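Local coordinates for clavulanic acid biosynthesis oligopeptide binding protein 2 (Streptomyces clavuligerus, PDB 2WOL) that probably binds peptides or related small molecules as a solute-binding protein of the clavulanic acid biosynthesis pathway, at residues 180-189 / 455-463; 351-362 / 507-518. One frame throughout, in Å; residues are numbered along the deposited sequence. Where two conformers were deposited one is given.

Contact 1 of 2, residues 180-189 / 455-463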
loop_
_atom_site.group_PDB
_atom_site.type_symbol
_atom_site.label_atom_id
_atom_site.label_comp_id
_atom_site.label_asym_id
_atom_site.label_seq_id
_atom_site.Cartn_x
_atom_site.Cartn_y
_atom_site.Cartn_z
ATOM N N PHE A 180 3.522 20.251 0.430
ATOM C CA PHE A 180 3.277 18.821 0.575
ATOM C C PHE A 180 3.811 18.308 1.908
ATOM O O PHE A 180 5.001 18.019 2.048
ATOM C CB PHE A 180 3.862 18.027 -0.602
ATOM C CG PHE A 180 3.337 16.623 -0.690
ATOM C CD1 PHE A 180 2.071 16.380 -1.215
ATOM C CD2 PHE A 180 4.089 15.548 -0.231
ATOM C CE1 PHE A 180 1.563 15.094 -1.283
ATOM C CE2 PHE A 180 3.589 14.256 -0.299
ATOM C CZ PHE A 180 2.322 14.029 -0.825
ATOM N N SER A 181 2.902 18.181 2.874
ATOM C CA SER A 181 3.241 17.811 4.249
ATOM C C SER A 181 3.967 16.466 4.361
ATOM O O SER A 181 4.761 16.259 5.278
ATOM C CB SER A 181 1.977 17.787 5.122
ATOM O OG SER A 181 1.010 16.882 4.609
ATOM N N ASP A 182 3.699 15.566 3.416
ATOM C CA ASP A 182 4.133 14.171 3.529
ATOM C C ASP A 182 5.395 13.818 2.734
ATOM O O ASP A 182 5.616 12.650 2.401
ATOM C CB ASP A 182 2.977 13.233 3.146
ATOM C CG ASP A 182 1.761 13.388 4.055
ATOM O OD1 ASP A 182 1.861 14.059 5.110
ATOM O OD2 ASP A 182 0.703 12.829 3.708
ATOM N N PHE A 183 6.239 14.809 2.450
ATOM C CA PHE A 183 7.372 14.566 1.550
ATOM C C PHE A 183 8.396 13.532 2.051
ATOM O O PHE A 183 8.964 12.784 1.247
ATOM C CB PHE A 183 8.055 15.874 1.143
ATOM C CG PHE A 183 8.864 15.764 -0.120
ATOM C CD1 PHE A 183 8.234 15.707 -1.365
ATOM C CD2 PHE A 183 10.252 15.712 -0.069
ATOM C CE1 PHE A 183 8.968 15.594 -2.531
ATOM C CE2 PHE A 183 11.001 15.612 -1.239
ATOM C CZ PHE A 183 10.358 15.554 -2.468
ATOM N N ASP A 184 8.628 13.471 3.365
ATOM C CA ASP A 184 9.534 12.457 3.920
ATOM C C ASP A 184 9.093 11.039 3.521
ATOM O O ASP A 184 9.920 10.139 3.358
ATOM C CB ASP A 184 9.598 12.537 5.451
ATOM C CG ASP A 184 10.640 13.531 5.968
ATOM O OD1 ASP A 184 11.498 14.022 5.193
ATOM O OD2 ASP A 184 10.606 13.799 7.188
ATOM N N HIS A 185 7.781 10.848 3.388
ATOM C CA HIS A 185 7.227 9.559 2.970
ATOM C C HIS A 185 7.616 9.221 1.543
ATOM O O HIS A 185 7.972 8.079 1.246
ATOM C CB HIS A 185 5.708 9.543 3.115
ATOM C CG HIS A 185 5.246 9.526 4.535
ATOM N ND1 HIS A 185 5.031 8.356 5.231
ATOM C CD2 HIS A 185 4.973 10.535 5.394
ATOM C CE1 HIS A 185 4.635 8.645 6.458
ATOM N NE2 HIS A 185 4.590 9.960 6.583
ATOM N N LEU A 186 7.565 10.220 0.666
ATOM C CA LEU A 186 7.974 10.026 -0.720
ATOM C C LEU A 186 9.460 9.700 -0.812
ATOM O O LEU A 186 9.874 8.917 -1.664
ATOM C CB LEU A 186 7.625 11.245 -1.577
ATOM C CG LEU A 186 6.153 11.678 -1.622
ATOM C CD1 LEU A 186 5.969 12.758 -2.674
ATOM C CD2 LEU A 186 5.182 10.512 -1.873
ATOM N N MET A 187 10.247 10.276 0.094
ATOM C CA MET A 187 11.684 10.027 0.122
ATOM C C MET A 187 12.038 8.681 0.748
ATOM O O MET A 187 13.206 8.296 0.763
ATOM C CB MET A 187 12.414 11.171 0.830
ATOM C CG MET A 187 12.391 12.495 0.068
ATOM S SD MET A 187 13.105 12.399 -1.592
ATOM C CE MET A 187 11.672 12.138 -2.633
ATOM N N ALA A 188 11.027 7.977 1.260
ATOM C CA ALA A 188 11.203 6.656 1.858
ATOM C C ALA A 188 10.844 5.532 0.886
ATOM O O ALA A 188 10.964 4.351 1.221
ATOM C CB ALA A 188 10.371 6.539 3.142
ATOM N N GLN A 189 10.421 5.907 -0.319
ATOM C CA GLN A 189 9.992 4.942 -1.328
ATOM C C GLN A 189 11.158 4.539 -2.236
ATOM O O GLN A 189 12.031 5.360 -2.506
ATOM C CB GLN A 189 8.816 5.507 -2.139
ATOM C CG GLN A 189 7.652 6.052 -1.275
ATOM C CD GLN A 189 7.166 5.076 -0.200
ATOM O OE1 GLN A 189 6.872 5.471 0.941
ATOM N NE2 GLN A 189 7.077 3.803 -0.559
ATOM N N ALA A 455 -3.109 2.365 0.981
ATOM C CA ALA A 455 -2.317 3.561 0.707
ATOM C C ALA A 455 -0.895 3.204 0.285
ATOM O O ALA A 455 -0.341 2.203 0.735
ATOM C CB ALA A 455 -2.287 4.447 1.925
ATOM N N ASP A 456 -0.312 4.037 -0.572
ATOM C CA ASP A 456 1.083 3.867 -0.983
ATOM C C ASP A 456 2.066 4.413 0.053
ATOM O O ASP A 456 3.268 4.155 -0.020
ATOM C CB ASP A 456 1.319 4.506 -2.350
ATOM C CG ASP A 456 0.583 3.783 -3.464
ATOM O OD1 ASP A 456 0.299 2.574 -3.313
ATOM O OD2 ASP A 456 0.293 4.415 -4.500
ATOM N N PHE A 457 1.542 5.181 1.005
ATOM C CA PHE A 457 2.281 5.627 2.194
ATOM C C PHE A 457 1.288 5.888 3.337
ATOM O O PHE A 457 0.155 6.307 3.082
ATOM C CB PHE A 457 3.212 6.830 1.906
ATOM C CG PHE A 457 2.580 7.934 1.095
ATOM C CD1 PHE A 457 2.071 9.069 1.724
ATOM C CD2 PHE A 457 2.535 7.858 -0.299
ATOM C CE1 PHE A 457 1.498 10.101 0.980
ATOM C CE2 PHE A 457 1.962 8.878 -1.051
ATOM C CZ PHE A 457 1.442 10.004 -0.412
ATOM N N PRO A 458 1.688 5.591 4.590
ATOM C CA PRO A 458 0.731 5.564 5.705
ATOM C C PRO A 458 0.344 6.931 6.278
ATOM O O PRO A 458 0.623 7.224 7.446
ATOM C CB PRO A 458 1.447 4.708 6.754
ATOM C CG PRO A 458 2.890 4.967 6.508
ATOM C CD PRO A 458 3.043 5.202 5.029
ATOM N N THR A 459 -0.303 7.746 5.449
ATOM C CA THR A 459 -0.836 9.032 5.885
ATOM C C THR A 459 -2.248 9.189 5.352
ATOM O O THR A 459 -2.677 8.448 4.455
ATOM C CB THR A 459 -0.008 10.234 5.363
ATOM O OG1 THR A 459 -0.094 10.291 3.936
ATOM C CG2 THR A 459 1.452 10.139 5.795
ATOM N N GLU A 460 -2.964 10.171 5.892
ATOM C CA GLU A 460 -4.311 10.479 5.425
ATOM C C GLU A 460 -4.332 10.872 3.947
ATOM O O GLU A 460 -5.235 10.462 3.210
ATOM C CB GLU A 460 -4.951 11.572 6.279
ATOM C CG GLU A 460 -5.345 11.128 7.679
ATOM C CD GLU A 460 -4.224 11.271 8.695
ATOM O OE1 GLU A 460 -3.046 11.383 8.294
ATOM O OE2 GLU A 460 -4.523 11.271 9.904
ATOM N N TYR A 461 -3.337 11.647 3.510
ATOM C CA TYR A 461 -3.242 11.989 2.096
ATOM C C TYR A 461 -3.055 10.738 1.246
ATOM O O TYR A 461 -3.787 10.524 0.282
ATOM C CB TYR A 461 -2.118 12.992 1.793
ATOM C CG TYR A 461 -2.131 13.378 0.332
ATOM C CD1 TYR A 461 -2.911 14.442 -0.114
ATOM C CD2 TYR A 461 -1.411 12.642 -0.614
ATOM C CE1 TYR A 461 -2.961 14.784 -1.463
ATOM C CE2 TYR A 461 -1.453 12.974 -1.963
ATOM C CZ TYR A 461 -2.229 14.045 -2.379
ATOM O OH TYR A 461 -2.272 14.369 -3.714
ATOM N N GLY A 462 -2.069 9.921 1.610
ATOM C CA GLY A 462 -1.795 8.685 0.887
ATOM C C GLY A 462 -3.013 7.783 0.811
ATOM O O GLY A 462 -3.277 7.170 -0.222
ATOM N N PHE A 463 -3.762 7.708 1.909
ATOM C CA PHE A 463 -4.921 6.833 1.952
ATOM C C PHE A 463 -6.136 7.378 1.203
ATOM O O PHE A 463 -6.760 6.662 0.410
ATOM C CB PHE A 463 -5.310 6.487 3.395
ATOM C CG PHE A 463 -6.428 5.488 3.474
ATOM C CD1 PHE A 463 -6.154 4.126 3.413
ATOM C CD2 PHE A 463 -7.750 5.908 3.554
ATOM C CE1 PHE A 463 -7.180 3.193 3.442
ATOM C CE2 PHE A 463 -8.788 4.981 3.591
ATOM C CZ PHE A 463 -8.503 3.627 3.539
HETATM O O HOH W 1 -1.530 13.408 5.072
#

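Contact 2 of 2, residues 351-362 / 507-518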
loop_
_atom_site.group_PDB
_atom_site.type_symbol
_atom_site.label_atom_id
_atom_site.label_comp_id
_atom_site.label_asym_id
_atom_site.label_seq_id
_atom_site.Cartn_x
_atom_site.Cartn_y
_atom_site.Cartn_z
ATOM N N LEU A 351 -13.815 5.273 6.556
ATOM C CA LEU A 351 -12.770 4.971 5.579
ATOM C C LEU A 351 -11.372 4.772 6.171
ATOM O O LEU A 351 -10.722 3.766 5.890
ATOM C CB LEU A 351 -12.745 6.039 4.477
ATOM C CG LEU A 351 -14.093 6.340 3.801
ATOM C CD1 LEU A 351 -14.008 7.591 2.950
ATOM C CD2 LEU A 351 -14.579 5.166 2.960
ATOM N N PHE A 352 -10.915 5.725 6.985
ATOM C CA PHE A 352 -9.556 5.678 7.543
ATOM C C PHE A 352 -9.305 4.431 8.383
ATOM O O PHE A 352 -10.131 4.077 9.228
ATOM C CB PHE A 352 -9.279 6.893 8.437
ATOM C CG PHE A 352 -9.149 8.201 7.701
ATOM C CD1 PHE A 352 -9.842 9.323 8.148
ATOM C CD2 PHE A 352 -8.322 8.324 6.584
ATOM C CE1 PHE A 352 -9.725 10.547 7.490
ATOM C CE2 PHE A 352 -8.201 9.548 5.923
ATOM C CZ PHE A 352 -8.906 10.654 6.379
ATOM N N PRO A 353 -8.158 3.761 8.161
ATOM C CA PRO A 353 -7.700 2.737 9.103
ATOM C C PRO A 353 -7.334 3.372 10.451
ATOM O O PRO A 353 -6.964 4.548 10.490
ATOM C CB PRO A 353 -6.440 2.173 8.430
ATOM C CG PRO A 353 -6.520 2.602 7.010
ATOM C CD PRO A 353 -7.242 3.909 7.019
ATOM N N PRO A 354 -7.439 2.605 11.555
ATOM C CA PRO A 354 -7.097 3.122 12.887
ATOM C C PRO A 354 -5.622 3.495 13.103
ATOM O O PRO A 354 -5.284 4.051 14.154
ATOM C CB PRO A 354 -7.510 1.983 13.827
ATOM C CG PRO A 354 -7.512 0.769 12.982
ATOM C CD PRO A 354 -7.933 1.215 11.617
ATOM N N THR A 355 -4.759 3.203 12.131
ATOM C CA THR A 355 -3.347 3.599 12.199
ATOM C C THR A 355 -3.168 5.095 11.981
ATOM O O THR A 355 -2.152 5.671 12.377
ATOM C CB THR A 355 -2.478 2.864 11.153
ATOM O OG1 THR A 355 -3.148 2.856 9.885
ATOM C CG2 THR A 355 -2.181 1.438 11.593
ATOM N N LEU A 356 -4.154 5.718 11.343
ATOM C CA LEU A 356 -4.055 7.130 10.987
ATOM C C LEU A 356 -4.654 8.029 12.062
ATOM O O LEU A 356 -5.716 7.717 12.607
ATOM C CB LEU A 356 -4.714 7.393 9.632
ATOM C CG LEU A 356 -4.225 6.551 8.450
ATOM C CD1 LEU A 356 -4.965 6.963 7.194
ATOM C CD2 LEU A 356 -2.718 6.671 8.246
ATOM N N PRO A 357 -3.966 9.145 12.378
ATOM C CA PRO A 357 -4.412 10.124 13.377
ATOM C C PRO A 357 -5.866 10.568 13.232
ATOM O O PRO A 357 -6.550 10.742 14.238
ATOM C CB PRO A 357 -3.467 11.305 13.147
ATOM C CG PRO A 357 -2.211 10.665 12.675
ATOM C CD PRO A 357 -2.657 9.520 11.805
ATOM N N ALA A 358 -6.336 10.735 11.995
ATOM C CA ALA A 358 -7.682 11.249 11.749
ATOM C C ALA A 358 -8.804 10.232 11.962
ATOM O O ALA A 358 -9.981 10.596 11.915
ATOM C CB ALA A 358 -7.778 11.856 10.361
ATOM N N HIS A 359 -8.450 8.969 12.196
ATOM C CA HIS A 359 -9.451 7.941 12.476
ATOM C C HIS A 359 -10.484 8.432 13.492
ATOM O O HIS A 359 -10.136 8.964 14.552
ATOM C CB HIS A 359 -8.788 6.655 12.967
ATOM C CG HIS A 359 -9.747 5.528 13.178
ATOM N ND1 HIS A 359 -10.175 5.140 14.430
ATOM C CD2 HIS A 359 -10.366 4.709 12.296
ATOM C CE1 HIS A 359 -11.014 4.126 14.310
ATOM N NE2 HIS A 359 -11.149 3.845 13.025
ATOM N N GLN A 360 -11.759 8.262 13.153
ATOM C CA GLN A 360 -12.847 8.809 13.960
ATOM C C GLN A 360 -14.081 7.918 13.931
ATOM O O GLN A 360 -14.237 7.086 13.031
ATOM C CB GLN A 360 -13.231 10.200 13.444
ATOM C CG GLN A 360 -13.819 10.172 12.028
ATOM C CD GLN A 360 -14.209 11.539 11.500
ATOM O OE1 GLN A 360 -14.621 12.423 12.255
ATOM N NE2 GLN A 360 -14.092 11.716 10.185
ATOM N N ASP A 361 -14.962 8.121 14.911
ATOM C CA ASP A 361 -16.297 7.535 14.890
ATOM C C ASP A 361 -17.134 8.279 13.868
ATOM O O ASP A 361 -17.362 9.483 14.001
ATOM C CB ASP A 361 -16.970 7.664 16.254
ATOM C CG ASP A 361 -16.338 6.790 17.306
ATOM O OD1 ASP A 361 -15.477 5.945 16.968
ATOM O OD2 ASP A 361 -16.719 6.956 18.484
ATOM N N LEU A 362 -17.582 7.560 12.844
ATOM C CA LEU A 362 -18.383 8.158 11.792
ATOM C C LEU A 362 -19.268 7.074 11.196
ATOM O O LEU A 362 -18.774 6.115 10.606
ATOM C CB LEU A 362 -17.476 8.788 10.723
ATOM C CG LEU A 362 -18.128 9.483 9.524
ATOM C CD1 LEU A 362 -18.928 10.718 9.934
ATOM C CD2 LEU A 362 -17.068 9.846 8.502
ATOM N N ALA A 507 -5.224 16.726 11.430
ATOM C CA ALA A 507 -6.126 15.602 11.683
ATOM C C ALA A 507 -7.597 16.028 11.661
ATOM O O ALA A 507 -8.439 15.326 11.094
ATOM C CB ALA A 507 -5.778 14.924 13.004
ATOM N N GLU A 508 -7.902 17.181 12.259
ATOM C CA GLU A 508 -9.272 17.698 12.276
ATOM C C GLU A 508 -9.770 18.056 10.882
ATOM O O GLU A 508 -10.934 17.830 10.561
ATOM C CB GLU A 508 -9.407 18.903 13.217
ATOM C CG GLU A 508 -9.452 18.539 14.700
ATOM C CD GLU A 508 -10.505 17.485 15.022
ATOM O OE1 GLU A 508 -11.703 17.713 14.737
ATOM O OE2 GLU A 508 -10.130 16.424 15.562
ATOM N N LEU A 509 -8.889 18.620 10.061
ATOM C CA LEU A 509 -9.217 18.901 8.670
ATOM C C LEU A 509 -9.518 17.608 7.915
ATOM O O LEU A 509 -10.474 17.546 7.149
ATOM C CB LEU A 509 -8.086 19.671 7.988
ATOM C CG LEU A 509 -7.923 21.142 8.388
ATOM C CD1 LEU A 509 -6.543 21.637 7.984
ATOM C CD2 LEU A 509 -9.022 22.023 7.793
ATOM N N TRP A 510 -8.707 16.576 8.149
ATOM C CA TRP A 510 -8.926 15.282 7.504
ATOM C C TRP A 510 -10.236 14.629 7.923
ATOM O O TRP A 510 -10.889 13.973 7.111
ATOM C CB TRP A 510 -7.745 14.340 7.726
ATOM C CG TRP A 510 -6.636 14.575 6.749
ATOM C CD1 TRP A 510 -5.373 15.012 7.028
ATOM C CD2 TRP A 510 -6.693 14.390 5.326
ATOM N NE1 TRP A 510 -4.638 15.106 5.871
ATOM C CE2 TRP A 510 -5.424 14.733 4.811
ATOM C CE3 TRP A 510 -7.692 13.959 4.437
ATOM C CZ2 TRP A 510 -5.127 14.666 3.446
ATOM C CZ3 TRP A 510 -7.396 13.893 3.080
ATOM C CH2 TRP A 510 -6.126 14.245 2.597
ATOM N N ARG A 511 -10.619 14.824 9.182
ATOM C CA ARG A 511 -11.909 14.352 9.675
ATOM C C ARG A 511 -13.070 15.030 8.958
ATOM O O ARG A 511 -14.075 14.386 8.657
ATOM C CB ARG A 511 -12.022 14.532 11.189
ATOM C CG ARG A 511 -11.178 13.542 11.947
ATOM C CD ARG A 511 -11.168 13.793 13.431
ATOM N NE ARG A 511 -10.515 12.668 14.089
ATOM C CZ ARG A 511 -10.111 12.649 15.354
ATOM N NH1 ARG A 511 -10.272 13.712 16.133
ATOM N NH2 ARG A 511 -9.532 11.558 15.835
ATOM N N ALA A 512 -12.921 16.324 8.672
ATOM C CA ALA A 512 -13.914 17.054 7.891
ATOM C C ALA A 512 -13.991 16.528 6.454
ATOM O O ALA A 512 -15.082 16.394 5.898
ATOM C CB ALA A 512 -13.623 18.551 7.900
ATOM N N VAL A 513 -12.837 16.230 5.857
ATOM C CA VAL A 513 -12.810 15.618 4.524
ATOM C C VAL A 513 -13.585 14.302 4.511
ATOM O O VAL A 513 -14.457 14.101 3.669
ATOM C CB VAL A 513 -11.371 15.369 4.009
ATOM C CG1 VAL A 513 -11.389 14.632 2.671
ATOM C CG2 VAL A 513 -10.615 16.685 3.875
ATOM N N GLU A 514 -13.267 13.414 5.454
ATOM C CA GLU A 514 -13.900 12.099 5.501
ATOM C C GLU A 514 -15.407 12.215 5.700
ATOM O O GLU A 514 -16.184 11.508 5.043
ATOM C CB GLU A 514 -13.295 11.227 6.597
ATOM C CG GLU A 514 -13.818 9.796 6.548
ATOM C CD GLU A 514 -13.295 8.923 7.667
ATOM O OE1 GLU A 514 -13.239 9.392 8.824
ATOM O OE2 GLU A 514 -12.951 7.761 7.379
ATOM N N ARG A 515 -15.812 13.113 6.598
ATOM C CA ARG A 515 -17.228 13.360 6.835
ATOM C C ARG A 515 -17.930 13.807 5.554
ATOM O O ARG A 515 -18.988 13.282 5.211
ATOM C CB ARG A 515 -17.424 14.390 7.953
ATOM C CG ARG A 515 -18.887 14.710 8.227
ATOM C CD ARG A 515 -19.066 15.533 9.495
ATOM N NE ARG A 515 -18.781 14.756 10.701
ATOM C CZ ARG A 515 -19.679 14.029 11.364
ATOM N NH1 ARG A 515 -20.938 13.968 10.944
ATOM N NH2 ARG A 515 -19.313 13.360 12.449
ATOM N N ARG A 516 -17.341 14.766 4.842
ATOM C CA ARG A 516 -17.957 15.263 3.611
ATOM C C ARG A 516 -18.059 14.155 2.568
ATOM O O ARG A 516 -19.067 14.050 1.878
ATOM C CB ARG A 516 -17.169 16.445 3.047
ATOM C CG ARG A 516 -17.383 17.739 3.799
ATOM C CD ARG A 516 -16.451 18.819 3.295
ATOM N NE ARG A 516 -16.711 20.108 3.931
ATOM C CZ ARG A 516 -17.520 21.042 3.438
ATOM N NH1 ARG A 516 -18.160 20.839 2.292
ATOM N NH2 ARG A 516 -17.692 22.182 4.093
ATOM N N VAL A 517 -17.020 13.324 2.470
ATOM C CA VAL A 517 -17.040 12.190 1.545
ATOM C C VAL A 517 -18.194 11.240 1.870
ATOM O O VAL A 517 -18.904 10.797 0.974
ATOM C CB VAL A 517 -15.695 11.426 1.524
ATOM C CG1 VAL A 517 -15.809 10.138 0.708
ATOM C CG2 VAL A 517 -14.598 12.309 0.960
ATOM N N MET A 518 -18.390 10.948 3.156
ATOM C CA MET A 518 -19.489 10.082 3.560
ATOM C C MET A 518 -20.855 10.740 3.340
ATOM O O MET A 518 -21.818 10.054 3.014
ATOM C CB MET A 518 -19.303 9.578 4.995
ATOM C CG MET A 518 -18.168 8.544 5.139
ATOM S SD MET A 518 -18.192 7.189 3.932
ATOM C CE MET A 518 -19.741 6.380 4.340
HETATM O O HOH W 2 -12.395 7.283 10.473
HETATM O O HOH W 3 -16.183 14.672 11.803
HETATM O O HOH W 4 -19.696 11.118 14.066
#

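Contact 1 of 2, residues 180-189 / 455-463
His185 and Phe457 bring the two backbones nearest, their CA atoms 6.4 Å apart, where the short helix 183-186 faces the loop that leads into helix 460-468. The Phe457 ring reaches into 180-189: CD2 of Leu186 lies over one of its faces, 4.2 Å from the centroid, while OD2 of Asp182 sits at its edge. Thr459 serves both segments. With OG1 between the backbone N and the carbonyl carbon (chi1 65°), its hydroxyl donates to Asp182 OD2 at 2.7 Å, from well above the carboxylate plane, and accepts from Gly462 N as the N-cap of its own helix. A threonine suits this place because its methyl is useful too: CG2 packs over the imidazole face of His185, 3.5 Å from the ring centroid. ND1 of that histidine is hydrogen-bonded to Tyr70 OH. A water is a second donor to Asp182 OD2 and accepts from Tyr461 N, so the buried carboxylate is tied to the first turn of the helix, whose N-terminal end would probably favour its negative charge. Ser181 OG donates to Asp182 OD1, also from above the plane. Beside the carboxylate, the edge of Phe180 meets the face of Tyr461 in a T-shaped stack, planes at 83°. Leu498 of helix 488-499 touches both rings. The contact joins the two lobes beside the family's probable ligand cleft, where Asp456 binds a glycerol.

Contact 2 of 2, residues 351-362 / 507-518
Glu514, Leu362 and Arg511 lose the most surface where the irregular segment 351-362 lies along helix 503-520. The Glu514 side chain runs out extended, with CG anti to the backbone N (chi1 -173°), and slides past Phe352 and Gln360 to place its carboxylate among the amides of the loop. OE2 accepts from Leu351 N at 2.8 Å and from Phe352 N at 2.9 Å, from opposite faces of the carboxylate plane. OE1 offers its anti lone pair to Gln360 NE2 at 2.8 Å, the amide and carboxylate being nearly coplanar (18°). A water donating to OE1 also accepts from Gln360 N. Glutamate suits this buried spot because two oxygens can satisfy several N-H groups of a chain that has no regular partner.

Gln360 NE2 also donates to Arg511 O, on a lone pair in the carbonyl plane. This oxygen already accepts from Arg515 N within the helix. A coil is here held to a helix mainly by side chains bonding to backbone, within the lobe built round the mixed sheet that includes strand 523-534, probably domain III.

One turn earlier, Arg511 also reaches toward the loop: NE meets Ala358 O at 3.1 Å, close to the guanidinium plane, and NH2 meets His359 O at 3.0 Å. Its NH1 forms a salt bridge with Glu508, which helps to fix the rotation of the group. Ala358 CB rests 3.6 Å from Trp510 CB, where a small side chain lets loop and helix come close.

Leu362 covers the far end. Its CD1 sits over the centre of the Arg515 guanidinium, and CD2 packs against Met518 CG at 3.8 Å, while Leu351 CD1 touches Val517 CG1.

How the contacts relate
Contact 1 is the more buried, its centre about 10 Å from that of the chain against about 18 Å for contact 2, which is only partly buried and carries charged residues at its rim. Contact 1 spans the two lobes; contact 2 joins a loop to a long helix within one. Helix 460-468 connects them: Glu460 OE2 lies 2.8 Å from Ala358 N, probably a hydrogen bond, and its CB packs on Trp510. Helix 488-499 also borders both. Contact 1 relies on rings and one buried carboxylate gripped by two hydroxyls and a water; contact 2 uses side-chain bonds, mostly to backbone atoms, with waters bridging loop and helix, two of them at the exposed Arg515.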